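Local coordinates for protein myosin regulatory light chain (Physarum polycephalum, PDB 2BL0) that probably serves as a calcium-binding EF-hand light chain of a myosin motor, carrying one calcium ion here and packing against another protein chain, at residues B[22-27]-B[53-58]; B[29-34]-B[58-63]; B[35-40]-B[69-74]; B[81-86]-B[129-134]. All coordinates share one frame; numbering follows the deposited sequence.

Contact 1: B[22-27]-B[53-58]; sequences VSIEEL and KEFDLA
V22 and F55 pair through their backbones in the short two-stranded antiparallel sheet that joins the paired loops of an EF-hand lobe. As a hydrogen-bonded pair they exchange two bonds: V22 N to F55 O at 2.9 Å, in the carbonyl plane, and F55 N to V22 O at 2.8 Å. I24 N extends the ladder to K53 O, coming from above the carbonyl plane. The F55 ring is the apolar centre of the contact. V22 CB lies over one face and L27 CD1 over the opposite face, 3.9 Å from the ring centroid, while I24 CA sits at the edge; V22 CG1 also reaches F55 CZ. The side chain stands with CG between backbone N and carbonyl carbon (chi1 61°), which lays the ring between V22 and L27. Cutting F55 back to an alanine is likely to leave V22 and L27 without the ring that separates them and to open a gap in the lobe. Farther out, F11 and F14 of helix 4-14 pack on V22, and I46 and L50 of helix 40-50 on L27. V22 also touches D15, a ligand of the bound calcium ion, which places the sheet directly beside the metal loop. Beyond the strand, the chain turns toward helix 27-33 as an ST turn, in which S23 OG accepts from E25 N at 3.1 Å.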
loop_
_atom_site.group_PDB
_atom_site.type_symbol
_atom_site.label_atom_id
_atom_site.label_comp_id
_atom_site.label_asym_id
_atom_site.label_seq_id
_atom_site.Cartn_x
_atom_site.Cartn_y
_atom_site.Cartn_z
ATOM N N VAL B 22 -2.645 -12.711 14.407
ATOM C CA VAL B 22 -2.052 -11.488 14.934
ATOM C C VAL B 22 -2.236 -11.528 16.442
ATOM O O VAL B 22 -3.281 -11.960 16.922
ATOM C CB VAL B 22 -2.695 -10.225 14.297
ATOM C CG1 VAL B 22 -2.284 -8.994 15.023
ATOM C CG2 VAL B 22 -2.318 -10.126 12.810
ATOM N N SER B 23 -1.203 -11.137 17.184
ATOM C CA SER B 23 -1.239 -11.149 18.645
ATOM C C SER B 23 -2.392 -10.311 19.135
ATOM O O SER B 23 -2.670 -9.268 18.572
ATOM C CB SER B 23 0.050 -10.564 19.232
ATOM O OG SER B 23 -0.086 -10.369 20.637
ATOM N N ILE B 24 -3.050 -10.775 20.193
ATOM C CA ILE B 24 -4.121 -10.017 20.832
ATOM C C ILE B 24 -3.646 -8.666 21.351
ATOM O O ILE B 24 -4.448 -7.735 21.461
ATOM C CB ILE B 24 -4.756 -10.856 21.987
ATOM C CG1 ILE B 24 -6.114 -10.266 22.389
ATOM C CG2 ILE B 24 -3.825 -10.917 23.199
ATOM C CD1 ILE B 24 -7.228 -10.544 21.402
ATOM N N GLU B 25 -2.348 -8.548 21.665
ATOM C CA GLU B 25 -1.777 -7.288 22.131
ATOM C C GLU B 25 -1.748 -6.214 21.067
ATOM O O GLU B 25 -1.564 -5.031 21.379
ATOM C CB GLU B 25 -0.364 -7.490 22.667
ATOM C CG GLU B 25 -0.270 -8.475 23.824
ATOM C CD GLU B 25 -1.127 -8.097 25.023
ATOM O OE1 GLU B 25 -1.522 -9.024 25.783
ATOM O OE2 GLU B 25 -1.398 -6.890 25.238
ATOM N N GLU B 26 -1.924 -6.622 19.812
ATOM C CA GLU B 26 -2.034 -5.679 18.718
ATOM C C GLU B 26 -3.453 -5.382 18.232
ATOM O O GLU B 26 -3.620 -4.615 17.303
ATOM C CB GLU B 26 -1.228 -6.192 17.528
ATOM C CG GLU B 26 0.245 -6.428 17.814
ATOM C CD GLU B 26 1.026 -5.142 17.973
ATOM O OE1 GLU B 26 0.517 -4.082 17.567
ATOM O OE2 GLU B 26 2.165 -5.200 18.500
ATOM N N LEU B 27 -4.473 -5.964 18.847
ATOM C CA LEU B 27 -5.842 -5.738 18.406
ATOM C C LEU B 27 -6.209 -4.268 18.484
ATOM O O LEU B 27 -6.759 -3.732 17.556
ATOM C CB LEU B 27 -6.824 -6.587 19.236
ATOM C CG LEU B 27 -8.318 -6.460 18.885
ATOM C CD1 LEU B 27 -8.623 -6.798 17.425
ATOM C CD2 LEU B 27 -9.152 -7.328 19.806
ATOM N N LYS B 53 -4.957 -15.592 22.822
ATOM C CA LYS B 53 -3.726 -14.807 22.790
ATOM C C LYS B 53 -3.475 -14.230 21.393
ATOM O O LYS B 53 -2.577 -13.405 21.239
ATOM C CB LYS B 53 -2.536 -15.647 23.240
ATOM C CG LYS B 53 -2.117 -16.723 22.258
ATOM C CD LYS B 53 -0.984 -17.582 22.804
ATOM C CE LYS B 53 -0.389 -18.466 21.705
ATOM N NZ LYS B 53 0.543 -19.464 22.297
ATOM N N GLU B 54 -4.236 -14.692 20.392
ATOM C CA GLU B 54 -4.148 -14.168 19.014
ATOM C C GLU B 54 -5.509 -14.185 18.342
ATOM O O GLU B 54 -6.453 -14.806 18.843
ATOM C CB GLU B 54 -3.150 -14.981 18.167
ATOM C CG GLU B 54 -2.764 -16.304 18.762
ATOM C CD GLU B 54 -1.975 -17.182 17.817
ATOM O OE1 GLU B 54 -2.281 -18.401 17.767
ATOM O OE2 GLU B 54 -1.054 -16.670 17.148
ATOM N N PHE B 55 -5.620 -13.488 17.212
ATOM C CA PHE B 55 -6.864 -13.456 16.448
ATOM C C PHE B 55 -6.594 -13.569 14.951
ATOM O O PHE B 55 -5.534 -13.186 14.476
ATOM C CB PHE B 55 -7.688 -12.193 16.751
ATOM C CG PHE B 55 -6.998 -10.896 16.404
ATOM C CD1 PHE B 55 -6.097 -10.301 17.287
ATOM C CD2 PHE B 55 -7.257 -10.260 15.193
ATOM C CE1 PHE B 55 -5.477 -9.077 16.944
ATOM C CE2 PHE B 55 -6.635 -9.047 14.857
ATOM C CZ PHE B 55 -5.735 -8.471 15.734
ATOM N N ASP B 56 -7.569 -14.091 14.227
ATOM C CA ASP B 56 -7.495 -14.223 12.761
ATOM C C ASP B 56 -8.324 -13.149 12.058
ATOM O O ASP B 56 -8.948 -12.308 12.701
ATOM C CB ASP B 56 -7.844 -15.647 12.295
ATOM C CG ASP B 56 -9.288 -16.053 12.559
ATOM O OD1 ASP B 56 -10.154 -15.214 12.868
ATOM O OD2 ASP B 56 -9.660 -17.248 12.417
ATOM N N LEU B 57 -8.314 -13.174 10.730
ATOM C CA LEU B 57 -8.939 -12.125 9.946
ATOM C C LEU B 57 -10.440 -12.084 10.147
ATOM O O LEU B 57 -11.002 -11.011 10.286
ATOM C CB LEU B 57 -8.627 -12.300 8.457
ATOM C CG LEU B 57 -9.347 -11.344 7.497
ATOM C CD1 LEU B 57 -8.991 -9.893 7.797
ATOM C CD2 LEU B 57 -9.055 -11.716 6.052
ATOM N N ALA B 58 -11.081 -13.250 10.183
ATOM C CA ALA B 58 -12.534 -13.341 10.363
ATOM C C ALA B 58 -12.938 -12.673 11.656
ATOM O O ALA B 58 -13.898 -11.926 11.695
ATOM C CB ALA B 58 -13.009 -14.796 10.337
#

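Contact 2: B[29-34]-B[58-63]; sequences SALRSL and ATFKTV
A buried contact, carried by apolar side chains, joins helix 27-33, which leaves the calcium-bearing loop of the first EF-hand, and the residue that follows it, L34, to helix 57-64 of the same lobe. The short axes come no closer than 11.1 Å and cross at -57°, a separation bridged by side chains, with no hydrogen bond between the segments. F60 does most of the bridging: with CG anti to its own N (chi1 -177°) the ring reaches across to the other helix, where CE1 meets A30 CB at 3.6 Å. The backbone of that helix, A30 O and L31 N, lies at the ring edge in its plane, and L34 CD1 approaches F60 CZ obliquely at 4.0 Å. One turn beyond F60, V63 CG1 touches L31 CD2 at 4.0 Å, the two side chains crossing at about a right angle. A serine in place of F60 would probably leave A30 and L34 without their aromatic partner and open a gap between the helices. On the flanks, I7 of helix 4-14 packs on F60 and C10 on L34, whereas I46 of helix 40-50 packs on V63; F55, from strand 54-55, touches F60 CD1.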
loop_
_atom_site.group_PDB
_atom_site.type_symbol
_atom_site.label_atom_id
_atom_site.label_comp_id
_atom_site.label_asym_id
_atom_site.label_seq_id
_atom_site.Cartn_x
_atom_site.Cartn_y
_atom_site.Cartn_z
ATOM N N SER B 29 -4.255 -1.614 18.359
ATOM C CA SER B 29 -3.508 -0.913 17.309
ATOM C C SER B 29 -4.118 -1.105 15.932
ATOM O O SER B 29 -4.240 -0.166 15.161
ATOM C CB SER B 29 -2.049 -1.378 17.301
ATOM O OG SER B 29 -1.431 -0.968 18.505
ATOM N N ALA B 30 -4.532 -2.335 15.650
ATOM C CA ALA B 30 -5.136 -2.681 14.362
ATOM C C ALA B 30 -6.507 -2.012 14.179
ATOM O O ALA B 30 -6.793 -1.468 13.102
ATOM C CB ALA B 30 -5.224 -4.208 14.222
ATOM N N LEU B 31 -7.352 -2.038 15.212
ATOM C CA LEU B 31 -8.645 -1.338 15.176
ATOM C C LEU B 31 -8.451 0.155 14.970
ATOM O O LEU B 31 -9.091 0.790 14.109
ATOM C CB LEU B 31 -9.437 -1.580 16.467
ATOM C CG LEU B 31 -9.927 -2.995 16.679
ATOM C CD1 LEU B 31 -10.333 -3.146 18.119
ATOM C CD2 LEU B 31 -11.071 -3.333 15.730
ATOM N N ARG B 32 -7.534 0.720 15.748
ATOM C CA ARG B 32 -7.231 2.135 15.677
ATOM C C ARG B 32 -6.676 2.550 14.305
ATOM O O ARG B 32 -6.974 3.636 13.821
ATOM C CB ARG B 32 -6.250 2.493 16.778
ATOM C CG ARG B 32 -6.891 2.486 18.136
ATOM C CD ARG B 32 -5.913 2.449 19.297
ATOM N NE ARG B 32 -6.657 2.321 20.545
ATOM C CZ ARG B 32 -6.297 1.590 21.592
ATOM N NH1 ARG B 32 -5.152 0.896 21.611
ATOM N NH2 ARG B 32 -7.104 1.532 22.631
ATOM N N SER B 33 -5.895 1.660 13.691
ATOM C CA SER B 33 -5.312 1.901 12.383
ATOM C C SER B 33 -6.384 2.198 11.346
ATOM O O SER B 33 -6.132 2.966 10.413
ATOM C CB SER B 33 -4.454 0.709 11.922
ATOM O OG SER B 33 -3.277 0.594 12.715
ATOM N N LEU B 34 -7.554 1.579 11.514
ATOM C CA LEU B 34 -8.690 1.686 10.606
ATOM C C LEU B 34 -9.824 2.621 11.099
ATOM O O LEU B 34 -10.960 2.560 10.613
ATOM C CB LEU B 34 -9.250 0.298 10.314
ATOM C CG LEU B 34 -8.301 -0.622 9.523
ATOM C CD1 LEU B 34 -8.979 -1.938 9.258
ATOM C CD2 LEU B 34 -7.859 0.017 8.233
ATOM N N ALA B 58 -11.081 -13.250 10.183
ATOM C CA ALA B 58 -12.534 -13.341 10.363
ATOM C C ALA B 58 -12.938 -12.673 11.656
ATOM O O ALA B 58 -13.898 -11.926 11.695
ATOM C CB ALA B 58 -13.009 -14.796 10.337
ATOM N N THR B 59 -12.172 -12.929 12.708
ATOM C CA THR B 59 -12.374 -12.295 14.001
ATOM C C THR B 59 -12.178 -10.777 13.951
ATOM O O THR B 59 -13.010 -9.995 14.430
ATOM C CB THR B 59 -11.441 -12.944 15.023
ATOM O OG1 THR B 59 -11.898 -14.295 15.285
ATOM C CG2 THR B 59 -11.486 -12.231 16.363
ATOM N N PHE B 60 -11.094 -10.351 13.328
ATOM C CA PHE B 60 -10.797 -8.943 13.211
ATOM C C PHE B 60 -11.951 -8.232 12.531
ATOM O O PHE B 60 -12.357 -7.168 12.978
ATOM C CB PHE B 60 -9.519 -8.755 12.404
ATOM C CG PHE B 60 -9.063 -7.330 12.276
ATOM C CD1 PHE B 60 -8.981 -6.481 13.388
ATOM C CD2 PHE B 60 -8.636 -6.851 11.057
ATOM C CE1 PHE B 60 -8.502 -5.189 13.240
ATOM C CE2 PHE B 60 -8.166 -5.566 10.925
ATOM C CZ PHE B 60 -8.097 -4.744 12.017
ATOM N N LYS B 61 -12.470 -8.819 11.451
ATOM C CA LYS B 61 -13.619 -8.226 10.739
ATOM C C LYS B 61 -14.822 -8.064 11.642
ATOM O O LYS B 61 -15.448 -7.001 11.671
ATOM C CB LYS B 61 -13.994 -9.096 9.541
ATOM C CG LYS B 61 -13.062 -8.935 8.375
ATOM C CD LYS B 61 -13.412 -9.926 7.267
ATOM C CE LYS B 61 -12.512 -9.756 6.077
ATOM N NZ LYS B 61 -12.951 -10.589 4.928
ATOM N N THR B 62 -15.134 -9.124 12.374
ATOM C CA THR B 62 -16.272 -9.178 13.263
ATOM C C THR B 62 -16.148 -8.120 14.363
ATOM O O THR B 62 -17.093 -7.401 14.651
ATOM C CB THR B 62 -16.400 -10.589 13.897
ATOM O OG1 THR B 62 -16.563 -11.604 12.877
ATOM C CG2 THR B 62 -17.648 -10.683 14.709
ATOM N N VAL B 63 -14.980 -8.033 14.979
ATOM C CA VAL B 63 -14.733 -7.077 16.047
ATOM C C VAL B 63 -14.820 -5.642 15.509
ATOM O O VAL B 63 -15.477 -4.780 16.099
ATOM C CB VAL B 63 -13.373 -7.325 16.707
ATOM C CG1 VAL B 63 -13.009 -6.177 17.676
ATOM C CG2 VAL B 63 -13.403 -8.622 17.465
#

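Contact 3: B[35-40]-B[69-74]; sequences GKNPTN and KTPTEQ
N37 meets K69 and Q74 through polar bonds at a loop-to-linker junction, away from the calcium sites, where the loop between helices 27-33 and 40-50 of the N-terminal lobe meets the linker to helix 75-85. On the backbone, N37 N gives a 2.8 Å bond to K69 O, nearly along the C=O direction, and weaker CA-H...O contacts run from K36 CA to K69 O and from T70 CA to G35 O. Between side chains, N37 CG lies anti to the carbonyl carbon (chi1 -68°), with ND2 directed to Q74 OE1 at 2.8 Å and an N-H...O angle of 173°. The acceptor lies in the amide plane of N37, although the two amides are turned 35° apart. Q74 NE2 returns only a weak bond to N37 O, at 3.3 Å. The P71 ring packs by van der Waals contact, with CG 3.6 Å from N37 ND2 and CD 3.3 Å from G35 O; the N37 and P71 side chains cross at about a right angle. Within the linker, E73 OE2 takes both T70 N and T70 OG1. The lysine ends find partners elsewhere: K36 NZ bonds to the backbone oxygens of Y64 and K66, and K69 NZ forms a salt bridge with E77. Neutral amide and peptide groups thus carry the direct link; N37 is held at its backbone N and at ND2, with a weak bond at O, which should limit rotation of its amide.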
loop_
_atom_site.group_PDB
_atom_site.type_symbol
_atom_site.label_atom_id
_atom_site.label_comp_id
_atom_site.label_asym_id
_atom_site.label_seq_id
_atom_site.Cartn_x
_atom_site.Cartn_y
_atom_site.Cartn_z
ATOM N N GLY B 35 -9.516 3.481 12.064
ATOM C CA GLY B 35 -10.414 4.556 12.423
ATOM C C GLY B 35 -11.497 4.268 13.440
ATOM O O GLY B 35 -12.517 4.972 13.472
ATOM N N LYS B 36 -11.290 3.266 14.278
ATOM C CA LYS B 36 -12.137 3.060 15.436
ATOM C C LYS B 36 -11.293 3.094 16.720
ATOM O O LYS B 36 -10.210 2.532 16.797
ATOM C CB LYS B 36 -12.929 1.769 15.293
ATOM C CG LYS B 36 -14.067 1.917 14.306
ATOM C CD LYS B 36 -14.939 0.686 14.187
ATOM C CE LYS B 36 -15.876 0.830 12.972
ATOM N NZ LYS B 36 -17.126 -0.043 13.061
ATOM N N ASN B 37 -11.815 3.782 17.726
ATOM C CA ASN B 37 -11.065 4.201 18.912
ATOM C C ASN B 37 -11.650 3.653 20.224
ATOM O O ASN B 37 -12.290 4.381 20.979
ATOM C CB ASN B 37 -11.095 5.724 19.030
ATOM C CG ASN B 37 -10.324 6.434 17.937
ATOM O OD1 ASN B 37 -9.549 5.825 17.189
ATOM N ND2 ASN B 37 -10.542 7.757 17.838
ATOM N N PRO B 38 -11.383 2.393 20.547
ATOM C CA PRO B 38 -11.843 1.852 21.818
ATOM C C PRO B 38 -11.082 2.481 22.973
ATOM O O PRO B 38 -9.879 2.747 22.865
ATOM C CB PRO B 38 -11.495 0.363 21.708
ATOM C CG PRO B 38 -10.399 0.321 20.788
ATOM C CD PRO B 38 -10.589 1.416 19.787
ATOM N N THR B 39 -11.767 2.670 24.085
ATOM C CA THR B 39 -11.086 3.007 25.329
ATOM C C THR B 39 -10.423 1.733 25.824
ATOM O O THR B 39 -10.714 0.646 25.318
ATOM C CB THR B 39 -12.054 3.530 26.372
ATOM O OG1 THR B 39 -12.963 2.490 26.761
ATOM C CG2 THR B 39 -12.932 4.657 25.810
ATOM N N ASN B 40 -9.554 1.866 26.827
ATOM C CA ASN B 40 -8.895 0.715 27.425
ATOM C C ASN B 40 -9.910 -0.269 27.979
ATOM O O ASN B 40 -9.722 -1.478 27.853
ATOM C CB ASN B 40 -7.974 1.126 28.574
ATOM C CG ASN B 40 -6.673 1.714 28.105
ATOM O OD1 ASN B 40 -6.517 2.101 26.936
ATOM N ND2 ASN B 40 -5.715 1.807 29.036
ATOM N N LYS B 69 -16.603 3.510 18.696
ATOM C CA LYS B 69 -16.631 4.910 18.283
ATOM C C LYS B 69 -15.549 5.279 17.277
ATOM O O LYS B 69 -14.379 4.930 17.456
ATOM C CB LYS B 69 -16.495 5.830 19.509
ATOM C CG LYS B 69 -17.699 5.806 20.453
ATOM C CD LYS B 69 -17.951 7.151 21.073
ATOM C CE LYS B 69 -18.949 7.079 22.210
ATOM N NZ LYS B 69 -18.444 7.876 23.356
ATOM N N THR B 70 -15.952 5.987 16.226
ATOM C CA THR B 70 -15.034 6.667 15.326
ATOM C C THR B 70 -14.615 8.008 15.945
ATOM O O THR B 70 -15.208 8.454 16.914
ATOM C CB THR B 70 -15.671 6.898 13.948
ATOM O OG1 THR B 70 -16.834 7.702 14.086
ATOM C CG2 THR B 70 -16.165 5.576 13.319
ATOM N N PRO B 71 -13.576 8.639 15.415
ATOM C CA PRO B 71 -13.119 9.916 15.976
ATOM C C PRO B 71 -14.189 11.028 16.003
ATOM O O PRO B 71 -14.262 11.732 17.000
ATOM C CB PRO B 71 -11.920 10.272 15.090
ATOM C CG PRO B 71 -11.437 8.958 14.582
ATOM C CD PRO B 71 -12.694 8.178 14.328
ATOM N N THR B 72 -15.020 11.183 14.969
ATOM C CA THR B 72 -16.059 12.225 15.036
ATOM C C THR B 72 -17.078 11.962 16.146
ATOM O O THR B 72 -17.650 12.908 16.702
ATOM C CB THR B 72 -16.827 12.423 13.712
ATOM O OG1 THR B 72 -17.332 11.163 13.256
ATOM C CG2 THR B 72 -15.910 12.901 12.623
ATOM N N GLU B 73 -17.322 10.697 16.458
ATOM C CA GLU B 73 -18.240 10.348 17.534
ATOM C C GLU B 73 -17.679 10.730 18.898
ATOM O O GLU B 73 -18.405 10.665 19.902
ATOM C CB GLU B 73 -18.546 8.848 17.526
ATOM C CG GLU B 73 -19.408 8.401 16.374
ATOM C CD GLU B 73 -19.588 6.898 16.373
ATOM O OE1 GLU B 73 -20.496 6.389 17.070
ATOM O OE2 GLU B 73 -18.804 6.224 15.694
ATOM N N GLN B 74 -16.393 11.094 18.956
ATOM C CA GLN B 74 -15.758 11.517 20.206
ATOM C C GLN B 74 -15.580 13.031 20.348
ATOM O O GLN B 74 -15.169 13.490 21.400
ATOM C CB GLN B 74 -14.415 10.812 20.389
ATOM C CG GLN B 74 -14.575 9.296 20.487
ATOM C CD GLN B 74 -13.273 8.535 20.497
ATOM O OE1 GLN B 74 -12.366 8.852 19.726
ATOM N NE2 GLN B 74 -13.179 7.517 21.359
#

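Contact 4: B[81-86]-B[129-134]; sequences AFRALD and INYESF
The rings of F82 and Y131 lie nearly parallel, 9° apart, but are slid so far that they barely overlap, with centroids 5.4 Å apart. Each instead receives the other's CB on a face: F82 CB stands 3.6 Å from the centroid of the Y131 ring, and Y131 CB stands 3.8 Å from that of the F82 ring. This reciprocal CH-pi packing ties the first helix of one EF-hand, 75-85, to the start of the last helix, 131-140, in the C-terminal EF-hand pair. F82 CZ also reaches F134 CD2 at 3.8 Å, the two side chains crossing at about a right angle. Y131 holds CG between its N and carbonyl carbon (chi1 55°), which directs the ring past F82 CB to D86, just after helix 75-85. D86 CG lies at the edge of that ring, in its plane, and the carboxylate is turned nearly perpendicular to the ring. R83 brushes the phenol end with CD. Around them, L98 of helix 95-104 packs on F82, V121 on F134, and apolar side chains of another protein chain pack on F82 and on F134. N130 caps helix 131-140, its OD1 accepting from S133 N. D86 is inferred to belong to the second calcium site; here its OD1 bonds to G89 N and its OD2 to G91 N, so the carboxylate is held by loop backbone as well as by Y131. The phenol completes this grip: Y131 OH donates to D86 OD2 on the anti side at 2.6 Å, 18° out of the carboxylate plane.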
loop_
_atom_site.group_PDB
_atom_site.type_symbol
_atom_site.label_atom_id
_atom_site.label_comp_id
_atom_site.label_asym_id
_atom_site.label_seq_id
_atom_site.Cartn_x
_atom_site.Cartn_y
_atom_site.Cartn_z
ATOM N N ALA B 81 -14.820 17.914 27.691
ATOM C CA ALA B 81 -13.708 17.652 28.605
ATOM C C ALA B 81 -12.781 18.849 28.651
ATOM O O ALA B 81 -12.457 19.327 29.712
ATOM C CB ALA B 81 -12.940 16.421 28.189
ATOM N N PHE B 82 -12.359 19.349 27.489
ATOM C CA PHE B 82 -11.407 20.454 27.458
ATOM C C PHE B 82 -12.023 21.748 27.979
ATOM O O PHE B 82 -11.366 22.533 28.635
ATOM C CB PHE B 82 -10.828 20.666 26.049
ATOM C CG PHE B 82 -9.695 19.732 25.710
ATOM C CD1 PHE B 82 -8.515 19.749 26.440
ATOM C CD2 PHE B 82 -9.803 18.829 24.666
ATOM C CE1 PHE B 82 -7.479 18.895 26.136
ATOM C CE2 PHE B 82 -8.763 17.971 24.351
ATOM C CZ PHE B 82 -7.600 17.991 25.096
ATOM N N ARG B 83 -13.296 21.968 27.700
ATOM C CA ARG B 83 -13.971 23.152 28.217
ATOM C C ARG B 83 -13.977 23.158 29.751
ATOM O O ARG B 83 -13.855 24.211 30.371
ATOM C CB ARG B 83 -15.398 23.205 27.702
ATOM C CG ARG B 83 -16.155 24.457 28.132
ATOM C CD ARG B 83 -15.526 25.745 27.658
ATOM N NE ARG B 83 -16.574 26.742 27.475
ATOM C CZ ARG B 83 -16.804 27.783 28.258
ATOM N NH1 ARG B 83 -16.030 28.036 29.320
ATOM N NH2 ARG B 83 -17.830 28.590 27.964
ATOM N N ALA B 84 -14.126 21.978 30.337
ATOM C CA ALA B 84 -14.152 21.822 31.788
ATOM C C ALA B 84 -12.777 22.062 32.406
ATOM O O ALA B 84 -12.671 22.321 33.613
ATOM C CB ALA B 84 -14.642 20.427 32.140
ATOM N N LEU B 85 -11.732 21.937 31.585
ATOM C CA LEU B 85 -10.349 22.199 31.980
ATOM C C LEU B 85 -9.880 23.616 31.624
ATOM O O LEU B 85 -8.799 24.036 32.039
ATOM C CB LEU B 85 -9.430 21.157 31.337
ATOM C CG LEU B 85 -9.768 19.700 31.698
ATOM C CD1 LEU B 85 -9.039 18.689 30.828
ATOM C CD2 LEU B 85 -9.482 19.460 33.167
ATOM N N ASP B 86 -10.719 24.372 30.917
ATOM C CA ASP B 86 -10.355 25.689 30.393
ATOM C C ASP B 86 -10.558 26.779 31.455
ATOM O O ASP B 86 -11.677 27.248 31.654
ATOM C CB ASP B 86 -11.198 25.966 29.135
ATOM C CG ASP B 86 -10.871 27.282 28.476
ATOM O OD1 ASP B 86 -10.124 28.098 29.070
ATOM O OD2 ASP B 86 -11.348 27.591 27.354
ATOM N N ILE B 129 -1.930 26.053 24.299
ATOM C CA ILE B 129 -2.327 25.405 23.054
ATOM C C ILE B 129 -3.825 25.571 22.880
ATOM O O ILE B 129 -4.566 25.640 23.851
ATOM C CB ILE B 129 -1.932 23.907 23.011
ATOM C CG1 ILE B 129 -2.670 23.099 24.075
ATOM C CG2 ILE B 129 -0.435 23.751 23.191
ATOM C CD1 ILE B 129 -3.824 22.313 23.553
ATOM N N ASN B 130 -4.263 25.633 21.636
ATOM C CA ASN B 130 -5.683 25.746 21.345
ATOM C C ASN B 130 -6.247 24.345 21.281
ATOM O O ASN B 130 -5.906 23.574 20.370
ATOM C CB ASN B 130 -5.889 26.487 20.020
ATOM C CG ASN B 130 -7.351 26.679 19.674
ATOM O OD1 ASN B 130 -8.025 25.727 19.318
ATOM N ND2 ASN B 130 -7.842 27.933 19.745
ATOM N N TYR B 131 -7.110 24.004 22.240
ATOM C CA TYR B 131 -7.540 22.626 22.381
ATOM C C TYR B 131 -8.524 22.201 21.302
ATOM O O TYR B 131 -8.525 21.056 20.937
ATOM C CB TYR B 131 -8.046 22.299 23.801
ATOM C CG TYR B 131 -9.147 23.172 24.331
ATOM C CD1 TYR B 131 -10.430 23.103 23.816
ATOM C CD2 TYR B 131 -8.909 24.067 25.369
ATOM C CE1 TYR B 131 -11.462 23.914 24.319
ATOM C CE2 TYR B 131 -9.924 24.885 25.876
ATOM C CZ TYR B 131 -11.202 24.794 25.345
ATOM O OH TYR B 131 -12.198 25.600 25.838
ATOM N N GLU B 132 -9.360 23.097 20.773
ATOM C CA GLU B 132 -10.191 22.710 19.629
ATOM C C GLU B 132 -9.349 22.318 18.405
ATOM O O GLU B 132 -9.705 21.374 17.675
ATOM C CB GLU B 132 -11.178 23.811 19.271
ATOM C CG GLU B 132 -12.260 23.339 18.297
ATOM C CD GLU B 132 -11.843 23.328 16.827
ATOM O OE1 GLU B 132 -10.985 24.148 16.436
ATOM O OE2 GLU B 132 -12.402 22.493 16.052
ATOM N N SER B 133 -8.235 23.005 18.179
ATOM C CA SER B 133 -7.325 22.632 17.088
ATOM C C SER B 133 -6.728 21.249 17.363
ATOM O O SER B 133 -6.519 20.473 16.443
ATOM C CB SER B 133 -6.196 23.649 16.889
ATOM O OG SER B 133 -6.704 24.923 16.489
ATOM N N PHE B 134 -6.481 20.943 18.635
ATOM C CA PHE B 134 -5.941 19.646 19.029
ATOM C C PHE B 134 -6.983 18.562 18.776
ATOM O O PHE B 134 -6.671 17.543 18.179
ATOM C CB PHE B 134 -5.476 19.684 20.498
ATOM C CG PHE B 134 -4.862 18.379 20.984
ATOM C CD1 PHE B 134 -3.637 17.945 20.502
ATOM C CD2 PHE B 134 -5.541 17.577 21.897
ATOM C CE1 PHE B 134 -3.077 16.730 20.947
ATOM C CE2 PHE B 134 -4.992 16.385 22.355
ATOM C CZ PHE B 134 -3.775 15.951 21.876
#

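In the fold
From the N terminus, helix 4-14 and the calcium loop lead into contact 1, which closes the chain from strand 22-23 to strand 54-55. Contact 2 follows with helix 27-33 on helix 57-64; its segments alternate with those of contact 1, the two share A58, and they meet where F55 and L27 touch F60. Contact 3 crosses both, bringing the loop after helix 27-33 to the linker ahead of helix 75-85; R32 NH2 probably bonds to P38 O between contacts 2 and 3. Contact 4 opens only after these have closed and ties the C-terminal EF-hand pair, its centre about 35 Å from that of contact 1. Contact 3 thus lies between the lobes.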